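Local coordinates for FAD:protein FMN transferase (Pseudomonas stutzeri ATCC 14405 = CCUG 16156, PDB 5MGY), which probably transfers FMN from FAD to a threonine side chain of a target protein such as NosR, using magnesium, at residues Trp109-Gln114 with His243-Gln248. Residues are numbered along the deposited sequence; the frame is centred on the assembly and turned at random.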
# COMPACT_ATOMS: atom_id res chain seq x y z
N TRP A 109 -4.30 -2.43 20.16
CA TRP A 109 -5.30 -1.39 20.02
C TRP A 109 -6.59 -1.91 19.31
O TRP A 109 -7.42 -1.10 18.89
CB TRP A 109 -4.70 -0.14 19.30
CG TRP A 109 -3.73 0.77 20.12
CD1 TRP A 109 -2.37 0.69 20.17
CD2 TRP A 109 -4.07 1.90 20.91
NE1 TRP A 109 -1.84 1.67 20.95
CE2 TRP A 109 -2.86 2.44 21.44
CE3 TRP A 109 -5.27 2.53 21.22
CZ2 TRP A 109 -2.83 3.57 22.27
CZ3 TRP A 109 -5.24 3.64 22.09
CH2 TRP A 109 -4.02 4.15 22.60
N GLY A 110 -6.76 -3.22 19.14
CA GLY A 110 -7.96 -3.79 18.51
C GLY A 110 -8.07 -3.75 16.98
O GLY A 110 -9.05 -4.20 16.38
N PHE A 111 -7.07 -3.18 16.32
CA PHE A 111 -7.14 -2.95 14.88
C PHE A 111 -6.68 -4.14 14.04
O PHE A 111 -6.65 -4.04 12.82
CB PHE A 111 -6.32 -1.70 14.50
CG PHE A 111 -6.57 -0.49 15.39
CD1 PHE A 111 -7.85 -0.14 15.87
CD2 PHE A 111 -5.53 0.35 15.72
CE1 PHE A 111 -8.05 0.99 16.66
CE2 PHE A 111 -5.73 1.48 16.51
CZ PHE A 111 -6.98 1.81 16.98
N GLY A 112 -6.33 -5.26 14.68
CA GLY A 112 -5.64 -6.35 14.01
C GLY A 112 -6.55 -7.54 13.76
O GLY A 112 -7.76 -7.47 13.96
N PRO A 113 -5.97 -8.67 13.28
CA PRO A 113 -6.73 -9.96 13.06
C PRO A 113 -7.24 -10.71 14.29
O PRO A 113 -8.22 -11.44 14.18
CB PRO A 113 -5.73 -10.83 12.29
CG PRO A 113 -4.37 -10.22 12.57
CD PRO A 113 -4.59 -8.75 12.75
N GLN A 114 -6.57 -10.53 15.42
CA GLN A 114 -6.94 -11.16 16.70
C GLN A 114 -7.38 -10.04 17.63
O GLN A 114 -6.97 -9.94 18.78
CB GLN A 114 -5.75 -11.90 17.32
CG GLN A 114 -5.59 -13.34 16.89
CD GLN A 114 -5.04 -13.46 15.46
OE1 GLN A 114 -3.85 -13.33 15.18
NE2 GLN A 114 -5.91 -13.71 14.54
N HIS A 243 -7.00 4.25 12.58
CA HIS A 243 -6.32 2.98 12.76
C HIS A 243 -4.81 3.09 12.44
O HIS A 243 -4.11 2.08 12.41
CB HIS A 243 -7.03 1.86 11.94
CG HIS A 243 -8.29 1.34 12.58
ND1 HIS A 243 -8.86 0.12 12.23
CD2 HIS A 243 -9.09 1.86 13.55
CE1 HIS A 243 -9.95 -0.09 12.96
NE2 HIS A 243 -10.11 0.95 13.77
N THR A 244 -4.30 4.28 12.21
CA THR A 244 -2.88 4.42 11.92
C THR A 244 -2.10 4.77 13.19
O THR A 244 -2.45 5.69 13.93
CB THR A 244 -2.65 5.46 10.82
OG1 THR A 244 -3.58 5.25 9.76
CG2 THR A 244 -1.23 5.33 10.24
N LEU A 245 -1.03 4.03 13.44
CA LEU A 245 -0.20 4.17 14.65
C LEU A 245 1.14 4.78 14.35
O LEU A 245 1.72 4.43 13.34
CB LEU A 245 0.05 2.78 15.23
CG LEU A 245 -1.21 2.02 15.66
CD1 LEU A 245 -0.89 0.56 15.82
CD2 LEU A 245 -1.73 2.61 16.95
N ASP A 246 1.64 5.67 15.21
CA ASP A 246 3.04 6.06 15.11
C ASP A 246 3.91 4.89 15.63
O ASP A 246 3.71 4.42 16.75
CB ASP A 246 3.35 7.32 15.88
CG ASP A 246 4.71 7.89 15.52
OD1 ASP A 246 4.76 8.96 14.86
OD2 ASP A 246 5.73 7.25 15.84
N PRO A 247 4.85 4.41 14.80
CA PRO A 247 5.80 3.38 15.23
C PRO A 247 6.60 3.79 16.43
O PRO A 247 6.81 2.97 17.30
CB PRO A 247 6.77 3.22 14.04
CG PRO A 247 6.21 4.01 12.92
CD PRO A 247 4.86 4.56 13.34
N GLN A 248 7.06 5.05 16.42
CA GLN A 248 7.86 5.61 17.50
C GLN A 248 7.07 5.73 18.83
O GLN A 248 7.49 5.21 19.85
CB GLN A 248 8.47 6.95 17.08
CG GLN A 248 8.66 7.95 18.22
CD GLN A 248 8.37 9.36 17.78
OE1 GLN A 248 9.18 9.96 17.15
NE2 GLN A 248 7.23 9.90 18.15
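Phe111 lies against His243 as an offset stack, the two ring centroids 4.0 Å apart and the planes inclined by 24°. Phe111 CG is anti to its own carbonyl carbon (chi1 -47°), a torsion that carries the ring across to the histidine. Followed outward from the backbone, Phe111 CB sits over the imidazole face of His243, making a CH-pi contact with its centroid at 4.2 Å. CG comes next, facing CG of His243, and Phe111 CD1 then stands over the centre of the imidazole, 3.3 Å from His243 NE2. Phe111 CE1 continues above CD2 and NE2 of His243, while Phe111 CD2 on the other flank passes His243 CA, whose CH points over the phenyl face. At the far edge Phe111 CE2 meets Leu245 CD2 at 4.2 Å, and at the tip Phe111 CZ comes within 4.0 Å of His243 CD2. The contact joins two loops of the ApbE-family fold, one following helix 103-108 and the other leading to strand 257-264; the side chain of His243 lies about 12 Å from the bound magnesium ion. A phenyl suits this place, offering a face to the flat imidazole, which can lie over it, and an edge to the leucine; an alanine here would probably leave the His243 ring without its stacking partner and free to turn. Leu245 CD2 also lies over the indole five-membered ring, 3.8 Å from Trp109 CD1; the broad indole gives this methyl a CH-pi surface while NE1 weakly hydrogen-bonds Gly250 O.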